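Local coordinates for protein phosphoribosylaminoimidazole carboxylase, ATPase subunit (Thermus thermophilus, PDB 3AW8) that probably catalyses the ATP-dependent carboxylation of 5-aminoimidazole ribonucleotide to its N5-carboxyamino form in purine biosynthesis, working as a homodimer of ATP-grasp subunits, at residues N265-T276 and S293-N304; V315-Y326 and V336-D344. All coordinates share one frame; numbering follows the deposited sequence.

Contact 1 of 2, residues N265-T276 and S293-N304; sequences NSGHWTIEGAET and STAPRGQSAMVN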
loop_
_atom_site.group_PDB
_atom_site.type_symbol
_atom_site.label_atom_id
_atom_site.label_comp_id
_atom_site.label_asym_id
_atom_site.label_seq_id
_atom_site.Cartn_x
_atom_site.Cartn_y
_atom_site.Cartn_z
ATOM N N ASN A 265 -3.182 -14.737 7.779
ATOM C CA ASN A 265 -2.015 -14.965 6.937
ATOM C C ASN A 265 -2.401 -15.429 5.535
ATOM O O ASN A 265 -1.774 -15.040 4.546
ATOM C CB ASN A 265 -1.122 -16.010 7.603
ATOM C CG ASN A 265 0.282 -16.057 7.017
ATOM O OD1 ASN A 265 1.170 -16.683 7.600
ATOM N ND2 ASN A 265 0.494 -15.403 5.869
ATOM N N SER A 266 -3.436 -16.255 5.450
ATOM C CA SER A 266 -3.891 -16.768 4.165
ATOM C C SER A 266 -4.552 -15.681 3.320
ATOM O O SER A 266 -5.110 -15.971 2.269
ATOM C CB SER A 266 -4.883 -17.909 4.378
ATOM O OG SER A 266 -6.122 -17.410 4.842
ATOM N N GLY A 267 -4.491 -14.435 3.772
ATOM C CA GLY A 267 -5.108 -13.356 3.019
ATOM C C GLY A 267 -4.182 -12.211 2.643
ATOM O O GLY A 267 -4.630 -11.208 2.080
ATOM N N HIS A 268 -2.892 -12.345 2.937
ATOM C CA HIS A 268 -1.962 -11.278 2.621
ATOM C C HIS A 268 -1.919 -10.978 1.143
ATOM O O HIS A 268 -1.493 -9.897 0.747
ATOM C CB HIS A 268 -0.564 -11.614 3.120
ATOM C CG HIS A 268 -0.483 -11.755 4.603
ATOM N ND1 HIS A 268 -1.438 -11.231 5.449
ATOM C CD2 HIS A 268 0.442 -12.348 5.396
ATOM C CE1 HIS A 268 -1.106 -11.499 6.700
ATOM N NE2 HIS A 268 0.029 -12.175 6.694
ATOM N N TRP A 269 -2.363 -11.924 0.321
ATOM C CA TRP A 269 -2.359 -11.715 -1.130
ATOM C C TRP A 269 -3.347 -10.618 -1.551
ATOM O O TRP A 269 -3.264 -10.099 -2.666
ATOM C CB TRP A 269 -2.720 -13.006 -1.864
ATOM C CG TRP A 269 -4.098 -13.492 -1.540
ATOM C CD1 TRP A 269 -4.462 -14.279 -0.483
ATOM C CD2 TRP A 269 -5.309 -13.162 -2.229
ATOM N NE1 TRP A 269 -5.824 -14.455 -0.470
ATOM C CE2 TRP A 269 -6.369 -13.781 -1.532
ATOM C CE3 TRP A 269 -5.602 -12.399 -3.364
ATOM C CZ2 TRP A 269 -7.706 -13.663 -1.936
ATOM C CZ3 TRP A 269 -6.938 -12.278 -3.766
ATOM C CH2 TRP A 269 -7.970 -12.910 -3.051
ATOM N N THR A 270 -4.278 -10.264 -0.664
ATOM C CA THR A 270 -5.269 -9.252 -0.999
ATOM C C THR A 270 -4.714 -7.834 -1.061
ATOM O O THR A 270 -5.398 -6.918 -1.536
ATOM C CB THR A 270 -6.481 -9.271 -0.026
ATOM O OG1 THR A 270 -6.069 -8.857 1.278
ATOM C CG2 THR A 270 -7.091 -10.669 0.049
ATOM N N ILE A 271 -3.480 -7.644 -0.596
ATOM C CA ILE A 271 -2.882 -6.313 -0.644
ATOM C C ILE A 271 -2.755 -5.840 -2.094
ATOM O O ILE A 271 -3.023 -4.689 -2.394
ATOM C CB ILE A 271 -1.504 -6.282 0.047
ATOM C CG1 ILE A 271 -1.653 -6.684 1.516
ATOM C CG2 ILE A 271 -0.923 -4.875 -0.015
ATOM C CD1 ILE A 271 -0.352 -6.676 2.282
ATOM N N GLU A 272 -2.348 -6.727 -2.994
ATOM C CA GLU A 272 -2.250 -6.364 -4.405
ATOM C C GLU A 272 -3.130 -7.245 -5.297
ATOM O O GLU A 272 -3.487 -6.840 -6.399
ATOM C CB GLU A 272 -0.802 -6.412 -4.891
ATOM C CG GLU A 272 0.019 -7.470 -4.227
ATOM C CD GLU A 272 0.783 -6.928 -3.043
ATOM O OE1 GLU A 272 0.788 -7.593 -1.986
ATOM O OE2 GLU A 272 1.382 -5.841 -3.176
ATOM N N GLY A 273 -3.508 -8.427 -4.808
ATOM C CA GLY A 273 -4.344 -9.330 -5.589
ATOM C C GLY A 273 -5.866 -9.203 -5.479
ATOM O O GLY A 273 -6.598 -9.985 -6.091
ATOM N N ALA A 274 -6.357 -8.246 -4.697
ATOM C CA ALA A 274 -7.799 -8.047 -4.555
ATOM C C ALA A 274 -8.046 -6.546 -4.624
ATOM O O ALA A 274 -7.150 -5.758 -4.333
ATOM C CB ALA A 274 -8.291 -8.609 -3.231
ATOM N N GLU A 275 -9.249 -6.135 -5.001
ATOM C CA GLU A 275 -9.516 -4.712 -5.118
ATOM C C GLU A 275 -9.370 -3.971 -3.800
ATOM O O GLU A 275 -9.081 -2.772 -3.779
ATOM C CB GLU A 275 -10.912 -4.465 -5.701
ATOM C CG GLU A 275 -11.042 -3.076 -6.318
ATOM C CD GLU A 275 -10.017 -2.837 -7.424
ATOM O OE1 GLU A 275 -9.686 -1.660 -7.710
ATOM O OE2 GLU A 275 -9.549 -3.836 -8.016
ATOM N N THR A 276 -9.574 -4.683 -2.699
ATOM C CA THR A 276 -9.469 -4.092 -1.372
ATOM C C THR A 276 -8.793 -5.117 -0.492
ATOM O O THR A 276 -9.217 -6.276 -0.445
ATOM C CB THR A 276 -10.855 -3.778 -0.760
ATOM O OG1 THR A 276 -11.654 -3.056 -1.703
ATOM C CG2 THR A 276 -10.697 -2.931 0.495
ATOM N N SER A 293 -14.806 -3.445 -2.353
ATOM C CA SER A 293 -14.942 -4.616 -3.199
ATOM C C SER A 293 -13.875 -5.660 -2.885
ATOM O O SER A 293 -12.715 -5.327 -2.623
ATOM C CB SER A 293 -14.846 -4.203 -4.670
ATOM O OG SER A 293 -14.873 -5.340 -5.516
ATOM N N THR A 294 -14.276 -6.927 -2.918
ATOM C CA THR A 294 -13.363 -8.024 -2.649
ATOM C C THR A 294 -12.977 -8.749 -3.938
ATOM O O THR A 294 -12.309 -9.783 -3.903
ATOM C CB THR A 294 -13.992 -9.037 -1.691
ATOM O OG1 THR A 294 -15.305 -9.365 -2.158
ATOM C CG2 THR A 294 -14.084 -8.462 -0.288
ATOM N N ALA A 295 -13.390 -8.201 -5.073
ATOM C CA ALA A 295 -13.082 -8.821 -6.355
ATOM C C ALA A 295 -11.573 -9.022 -6.535
ATOM O O ALA A 295 -10.778 -8.134 -6.234
ATOM C CB ALA A 295 -13.642 -7.971 -7.486
ATOM N N PRO A 296 -11.161 -10.203 -7.017
ATOM C CA PRO A 296 -9.737 -10.488 -7.223
ATOM C C PRO A 296 -9.156 -9.856 -8.479
ATOM O O PRO A 296 -9.859 -9.651 -9.468
ATOM C CB PRO A 296 -9.698 -12.011 -7.291
ATOM C CG PRO A 296 -10.997 -12.337 -7.928
ATOM C CD PRO A 296 -11.969 -11.417 -7.219
ATOM N N ARG A 297 -7.869 -9.531 -8.422
ATOM C CA ARG A 297 -7.162 -8.954 -9.555
ATOM C C ARG A 297 -6.305 -10.086 -10.091
ATOM O O ARG A 297 -5.202 -10.332 -9.592
ATOM C CB ARG A 297 -6.256 -7.799 -9.119
ATOM C CG ARG A 297 -6.978 -6.525 -8.700
ATOM C CD ARG A 297 -5.972 -5.515 -8.170
ATOM N NE ARG A 297 -6.588 -4.306 -7.632
ATOM C CZ ARG A 297 -5.955 -3.443 -6.841
ATOM N NH1 ARG A 297 -6.581 -2.364 -6.394
ATOM N NH2 ARG A 297 -4.694 -3.668 -6.480
ATOM N N GLY A 298 -6.828 -10.795 -11.085
ATOM C CA GLY A 298 -6.087 -11.899 -11.661
ATOM C C GLY A 298 -5.913 -13.055 -10.699
ATOM O O GLY A 298 -6.869 -13.485 -10.056
ATOM N N GLN A 299 -4.687 -13.556 -10.602
ATOM C CA GLN A 299 -4.370 -14.680 -9.732
ATOM C C GLN A 299 -3.164 -14.408 -8.849
ATOM O O GLN A 299 -2.180 -13.813 -9.281
ATOM C CB GLN A 299 -4.082 -15.920 -10.564
ATOM C CG GLN A 299 -5.287 -16.647 -11.076
ATOM C CD GLN A 299 -4.870 -17.788 -11.968
ATOM O OE1 GLN A 299 -4.343 -17.566 -13.060
ATOM N NE2 GLN A 299 -5.078 -19.020 -11.503
ATOM N N SER A 300 -3.226 -14.877 -7.611
ATOM C CA SER A 300 -2.135 -14.647 -6.688
ATOM C C SER A 300 -1.619 -15.905 -6.030
ATOM O O SER A 300 -2.342 -16.886 -5.867
ATOM C CB SER A 300 -2.576 -13.672 -5.603
ATOM O OG SER A 300 -2.987 -12.451 -6.172
ATOM N N ALA A 301 -0.351 -15.851 -5.657
ATOM C CA ALA A 301 0.314 -16.933 -4.966
ATOM C C ALA A 301 1.014 -16.217 -3.819
ATOM O O ALA A 301 1.817 -15.301 -4.035
ATOM C CB ALA A 301 1.329 -17.611 -5.873
ATOM N N MET A 302 0.689 -16.627 -2.601
ATOM C CA MET A 302 1.254 -16.025 -1.405
ATOM C C MET A 302 2.283 -16.991 -0.829
ATOM O O MET A 302 1.923 -18.089 -0.403
ATOM C CB MET A 302 0.108 -15.784 -0.403
ATOM C CG MET A 302 0.372 -14.810 0.745
ATOM S SD MET A 302 1.513 -15.400 2.004
ATOM C CE MET A 302 0.682 -16.928 2.532
ATOM N N VAL A 303 3.559 -16.622 -0.831
ATOM C CA VAL A 303 4.544 -17.530 -0.252
ATOM C C VAL A 303 5.170 -16.900 0.992
ATOM O O VAL A 303 5.754 -15.821 0.934
ATOM C CB VAL A 303 5.669 -17.974 -1.289
ATOM C CG1 VAL A 303 5.088 -18.087 -2.681
ATOM C CG2 VAL A 303 6.845 -17.020 -1.283
ATOM N N ASN A 304 5.015 -17.568 2.129
ATOM C CA ASN A 304 5.574 -17.072 3.376
ATOM C C ASN A 304 7.085 -17.164 3.402
ATOM O O ASN A 304 7.678 -18.045 2.780
ATOM C CB ASN A 304 5.035 -17.856 4.575
ATOM C CG ASN A 304 3.724 -17.305 5.096
ATOM O OD1 ASN A 304 3.355 -16.166 4.806
ATOM N ND2 ASN A 304 3.021 -18.107 5.884
HETATM O O HOH W 1 -2.450 -2.332 -4.866
HETATM O O HOH W 2 -5.351 -12.192 -7.354
#
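Gly273 O accepts from Arg297 N at 2.7 Å and Glu275 N donates to Ala295 O at 2.8 Å, a single bridge round Ala274 and Pro296 that ties the short helical turn to the approach of strand 299-304. Arg297 has its chain extended from CG to NE, so that Ala274 O lies over one face of its guanidinium. Its NE makes a salt bridge with Glu275 OE2, an almost straight bond (3.0 Å, 170°), meeting the oxygen from above the carboxylate plane, while NH2 makes only a weak bond to Glu272 O and also donates to a water. Further along, Trp269 and Met302 pack CB to CB, and Ser300 CB rests on Trp269 CB at 3.8 Å. At the far end the amides of Asn265 and Asn304 approach from opposite directions, their planes 34° apart, and pair through two hydrogen bonds: Asn304 ND2 to Asn265 OD1 at 2.9 Å, and Asn265 ND2 to a lone pair of Asn304 OD1 at 3.1 Å. Lys335 NZ also bonds Asn265 OD1, and Asn304 ND2 also donates to Leu208 O. The reciprocal bonding fixes the rotation of both buried amides, and Glu275 is likely to offset the charge of Arg297, whose NH2 lies close to that of Arg297 of the second subunit.

Contact 2 of 2, residues V315-Y326 and V336-D344; sequences VLKVEGAHLHWY and VGHITLRRD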
loop_
_atom_site.group_PDB
_atom_site.type_symbol
_atom_site.label_atom_id
_atom_site.label_comp_id
_atom_site.label_asym_id
_atom_site.label_seq_id
_atom_site.Cartn_x
_atom_site.Cartn_y
_atom_site.Cartn_z
ATOM N N VAL A 315 14.407 -11.625 -5.699
ATOM C CA VAL A 315 12.955 -11.767 -5.728
ATOM C C VAL A 315 12.359 -10.607 -6.529
ATOM O O VAL A 315 11.344 -10.763 -7.202
ATOM C CB VAL A 315 12.337 -11.845 -4.276
ATOM C CG1 VAL A 315 13.432 -11.736 -3.229
ATOM C CG2 VAL A 315 11.273 -10.764 -4.066
ATOM N N LEU A 316 13.007 -9.451 -6.480
ATOM C CA LEU A 316 12.520 -8.297 -7.218
ATOM C C LEU A 316 12.734 -8.429 -8.731
ATOM O O LEU A 316 12.143 -7.681 -9.505
ATOM C CB LEU A 316 13.189 -7.025 -6.695
ATOM C CG LEU A 316 12.619 -6.320 -5.451
ATOM C CD1 LEU A 316 11.578 -7.167 -4.752
ATOM C CD2 LEU A 316 13.769 -5.978 -4.510
ATOM N N LYS A 317 13.577 -9.368 -9.155
ATOM C CA LYS A 317 13.820 -9.578 -10.583
ATOM C C LYS A 317 12.615 -10.256 -11.214
ATOM O O LYS A 317 12.445 -10.218 -12.428
ATOM C CB LYS A 317 15.060 -10.448 -10.820
ATOM C CG LYS A 317 16.381 -9.751 -10.545
ATOM C CD LYS A 317 17.569 -10.665 -10.832
ATOM C CE LYS A 317 18.868 -10.113 -10.229
ATOM N NZ LYS A 317 19.215 -8.741 -10.716
ATOM N N VAL A 318 11.792 -10.892 -10.383
ATOM C CA VAL A 318 10.589 -11.573 -10.855
ATOM C C VAL A 318 9.476 -10.533 -10.931
ATOM O O VAL A 318 9.198 -9.848 -9.946
ATOM C CB VAL A 318 10.144 -12.679 -9.880
ATOM C CG1 VAL A 318 8.980 -13.442 -10.465
ATOM C CG2 VAL A 318 11.301 -13.604 -9.570
ATOM N N GLU A 319 8.841 -10.396 -12.087
ATOM C CA GLU A 319 7.784 -9.406 -12.197
ATOM C C GLU A 319 6.495 -9.975 -11.659
ATOM O O GLU A 319 6.266 -11.187 -11.715
ATOM C CB GLU A 319 7.601 -8.936 -13.645
ATOM C CG GLU A 319 7.460 -10.035 -14.680
ATOM C CD GLU A 319 7.187 -9.472 -16.066
ATOM O OE1 GLU A 319 7.935 -8.563 -16.496
ATOM O OE2 GLU A 319 6.229 -9.935 -16.727
ATOM N N GLY A 320 5.656 -9.087 -11.134
ATOM C CA GLY A 320 4.398 -9.512 -10.556
ATOM C C GLY A 320 4.663 -9.963 -9.135
ATOM O O GLY A 320 3.749 -10.337 -8.403
ATOM N N ALA A 321 5.934 -9.925 -8.750
ATOM C CA ALA A 321 6.344 -10.324 -7.419
ATOM C C ALA A 321 6.352 -9.103 -6.503
ATOM O O ALA A 321 7.002 -8.100 -6.805
ATOM C CB ALA A 321 7.741 -10.957 -7.470
ATOM N N HIS A 322 5.618 -9.179 -5.395
ATOM C CA HIS A 322 5.572 -8.072 -4.438
ATOM C C HIS A 322 6.141 -8.519 -3.102
ATOM O O HIS A 322 5.543 -9.330 -2.393
ATOM C CB HIS A 322 4.144 -7.565 -4.261
ATOM C CG HIS A 322 3.542 -7.023 -5.519
ATOM N ND1 HIS A 322 2.850 -7.810 -6.414
ATOM C CD2 HIS A 322 3.539 -5.772 -6.039
ATOM C CE1 HIS A 322 2.442 -7.068 -7.428
ATOM N NE2 HIS A 322 2.847 -5.828 -7.225
ATOM N N LEU A 323 7.315 -7.997 -2.777
ATOM C CA LEU A 323 7.985 -8.355 -1.542
ATOM C C LEU A 323 7.420 -7.602 -0.326
ATOM O O LEU A 323 7.024 -6.432 -0.423
ATOM C CB LEU A 323 9.483 -8.069 -1.674
ATOM C CG LEU A 323 10.305 -8.423 -0.438
ATOM C CD1 LEU A 323 10.180 -9.914 -0.186
ATOM C CD2 LEU A 323 11.768 -8.011 -0.621
ATOM N N HIS A 324 7.383 -8.285 0.814
ATOM C CA HIS A 324 6.901 -7.687 2.057
ATOM C C HIS A 324 7.791 -8.188 3.179
ATOM O O HIS A 324 7.679 -9.340 3.594
ATOM C CB HIS A 324 5.448 -8.084 2.326
ATOM C CG HIS A 324 4.455 -7.336 1.493
ATOM N ND1 HIS A 324 3.874 -6.154 1.907
ATOM C CD2 HIS A 324 3.974 -7.575 0.249
ATOM C CE1 HIS A 324 3.081 -5.698 0.953
ATOM N NE2 HIS A 324 3.124 -6.541 -0.064
ATOM N N TRP A 325 8.697 -7.336 3.645
ATOM C CA TRP A 325 9.593 -7.702 4.727
ATOM C C TRP A 325 9.002 -7.067 5.983
ATOM O O TRP A 325 8.770 -5.862 6.019
ATOM C CB TRP A 325 11.004 -7.169 4.453
ATOM C CG TRP A 325 12.010 -7.727 5.401
ATOM C CD1 TRP A 325 12.716 -7.048 6.359
ATOM C CD2 TRP A 325 12.353 -9.110 5.554
ATOM N NE1 TRP A 325 13.469 -7.927 7.102
ATOM C CE2 TRP A 325 13.263 -9.199 6.629
ATOM C CE3 TRP A 325 11.969 -10.286 4.889
ATOM C CZ2 TRP A 325 13.795 -10.415 7.056
ATOM C CZ3 TRP A 325 12.497 -11.498 5.318
ATOM C CH2 TRP A 325 13.399 -11.551 6.394
ATOM N N TYR A 326 8.758 -7.861 7.017
ATOM C CA TYR A 326 8.138 -7.317 8.220
ATOM C C TYR A 326 9.007 -6.487 9.151
ATOM O O TYR A 326 8.484 -5.836 10.055
ATOM C CB TYR A 326 7.466 -8.441 9.015
ATOM C CG TYR A 326 6.506 -9.263 8.188
ATOM C CD1 TYR A 326 5.806 -8.692 7.118
ATOM C CD2 TYR A 326 6.283 -10.608 8.478
ATOM C CE1 TYR A 326 4.916 -9.439 6.365
ATOM C CE2 TYR A 326 5.395 -11.360 7.733
ATOM C CZ TYR A 326 4.713 -10.769 6.678
ATOM O OH TYR A 326 3.810 -11.509 5.951
ATOM N N VAL A 336 8.964 -13.842 8.908
ATOM C CA VAL A 336 9.691 -12.595 8.732
ATOM C C VAL A 336 9.283 -11.801 7.512
ATOM O O VAL A 336 9.814 -10.726 7.264
ATOM C CB VAL A 336 11.213 -12.844 8.693
ATOM C CG1 VAL A 336 11.705 -13.197 10.077
ATOM C CG2 VAL A 336 11.535 -13.970 7.739
ATOM N N GLY A 337 8.330 -12.326 6.755
ATOM C CA GLY A 337 7.856 -11.611 5.588
ATOM C C GLY A 337 7.039 -12.523 4.705
ATOM O O GLY A 337 6.682 -13.628 5.098
ATOM N N HIS A 338 6.706 -12.043 3.517
ATOM C CA HIS A 338 5.989 -12.853 2.559
ATOM C C HIS A 338 6.154 -12.225 1.169
ATOM O O HIS A 338 6.623 -11.092 1.037
ATOM C CB HIS A 338 4.507 -12.996 2.945
ATOM C CG HIS A 338 3.669 -11.796 2.636
ATOM N ND1 HIS A 338 3.453 -10.779 3.544
ATOM C CD2 HIS A 338 2.978 -11.458 1.522
ATOM C CE1 HIS A 338 2.662 -9.871 3.002
ATOM N NE2 HIS A 338 2.360 -10.259 1.777
ATOM N N ILE A 339 5.788 -12.977 0.139
ATOM C CA ILE A 339 5.889 -12.510 -1.233
ATOM C C ILE A 339 4.599 -12.819 -1.964
ATOM O O ILE A 339 4.175 -13.965 -2.012
ATOM C CB ILE A 339 7.020 -13.231 -2.000
ATOM C CG1 ILE A 339 8.366 -12.986 -1.322
ATOM C CG2 ILE A 339 7.044 -12.755 -3.448
ATOM C CD1 ILE A 339 9.475 -13.824 -1.904
ATOM N N THR A 340 3.968 -11.803 -2.534
ATOM C CA THR A 340 2.757 -12.051 -3.287
ATOM C C THR A 340 3.028 -11.878 -4.766
ATOM O O THR A 340 3.475 -10.825 -5.212
ATOM C CB THR A 340 1.614 -11.129 -2.878
ATOM O OG1 THR A 340 1.147 -11.512 -1.577
ATOM C CG2 THR A 340 0.464 -11.237 -3.885
ATOM N N LEU A 341 2.770 -12.947 -5.512
ATOM C CA LEU A 341 2.954 -12.976 -6.954
ATOM C C LEU A 341 1.579 -12.841 -7.570
ATOM O O LEU A 341 0.714 -13.694 -7.375
ATOM C CB LEU A 341 3.588 -14.303 -7.368
ATOM C CG LEU A 341 3.873 -14.566 -8.850
ATOM C CD1 LEU A 341 4.809 -13.508 -9.417
ATOM C CD2 LEU A 341 4.490 -15.948 -8.988
ATOM N N ARG A 342 1.367 -11.755 -8.298
ATOM C CA ARG A 342 0.080 -11.525 -8.932
ATOM C C ARG A 342 0.233 -11.440 -10.446
ATOM O O ARG A 342 0.745 -10.453 -10.973
ATOM C CB ARG A 342 -0.537 -10.231 -8.405
ATOM C CG ARG A 342 -2.009 -10.077 -8.713
ATOM C CD ARG A 342 -2.394 -8.620 -8.701
ATOM N NE ARG A 342 -1.744 -7.912 -9.795
ATOM C CZ ARG A 342 -1.998 -8.135 -11.082
ATOM N NH1 ARG A 342 -2.895 -9.047 -11.436
ATOM N NH2 ARG A 342 -1.357 -7.451 -12.022
ATOM N N ARG A 343 -0.200 -12.487 -11.137
ATOM C CA ARG A 343 -0.139 -12.526 -12.593
ATOM C C ARG A 343 -1.581 -12.560 -13.095
ATOM O O ARG A 343 -2.514 -12.645 -12.294
ATOM C CB ARG A 343 0.616 -13.771 -13.072
ATOM C CG ARG A 343 2.046 -13.903 -12.551
ATOM C CD ARG A 343 2.812 -12.597 -12.663
ATOM N NE ARG A 343 2.613 -11.970 -13.966
ATOM C CZ ARG A 343 2.907 -10.702 -14.248
ATOM N NH1 ARG A 343 3.420 -9.903 -13.322
ATOM N NH2 ARG A 343 2.673 -10.227 -15.464
ATOM N N ASP A 344 -1.778 -12.491 -14.408
ATOM C CA ASP A 344 -3.141 -12.514 -14.937
ATOM C C ASP A 344 -3.486 -13.782 -15.710
ATOM O O ASP A 344 -4.493 -13.830 -16.414
ATOM C CB ASP A 344 -3.392 -11.287 -15.817
ATOM C CG ASP A 344 -3.221 -9.985 -15.057
ATOM O OD1 ASP A 344 -2.060 -9.621 -14.766
ATOM O OD2 ASP A 344 -4.243 -9.334 -14.743
#
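Backbone hydrogen bonds join strand 321-325 to strand 336-343 as an antiparallel pair, with His322-Thr340 and His324-His338 as its hydrogen-bonded pairs. Tyr326 N to Val336 O (3.1 Å) and Arg342 N to Gly320 O (2.8 Å) extend the ladder at its two ends. Thr340 O takes a second, weak bond from His322 ND1, which approaches with the carbonyl oxygen at the edge of its ring.

Aromatic contacts gather on the face of His324 and His338. The two imidazoles are nearly parallel, 3° apart, but slid so that they barely overlap; instead His324 CB sits over the His338 ring. Tyr326, its CG anti to the carbonyl carbon (chi1 -53°), lays its ring over Gly337, whose CA lies 3.3 Å from the ring centroid, and brings OH to His338 ND1 in a hydrogen bond at the edge of the imidazole. Replacing this tyrosine by an alanine is likely to leave His338 ND1 without its hydroxyl partner and Gly337 CA without the ring over it.

Apolar contacts fill the other face. Leu323 CD1 meets Ile339 CG1 at 3.7 Å, and Leu341 CD1 lies against Ala321 CB and Val318 CG1. The Trp325 ring runs alongside Val336 with Val336 O over one face, offset toward the rim.

Charged contacts are looser: Glu319 OE2 and Arg343 NH2 form a long salt bridge at 3.8 Å, the oxygen well out of the guanidinium plane. Arg342 NH2 forms a salt bridge with Glu275 OE1 of the second subunit.

Together the strands form a beta hairpin at the edge, within this chain, of the large antiparallel sheet; Trp325 bonds the second subunit through its backbone. The hairpin belongs to the C-terminal domain of the PurK family, and Val336 and Gly337 make a classic beta bulge opposite Leu305.

How the contacts relate
Contacts 1 and 2 lie 12 Å apart between centres and share one sheet, in which strand 299-306 runs beside strand 335-343. Probable backbone hydrogen bonds join them, Gln299 N to Arg343 O and Ala301 O to Leu341 N, both 2.9 Å. Side chains connect them too: Glu272 OE1 bonds His324 NE2, and the rings of His268 and His338 meet. Contact 1 is the one nearer the nucleotide, with the side chain of Asn265 about 11 Å from the bound AMP, whereas contact 2 is away from the annotated sites. Both reach the second subunit: Glu275 O accepts from His322 NE2 of the second subunit, so contact 1 of one chain meets contact 2 of the other.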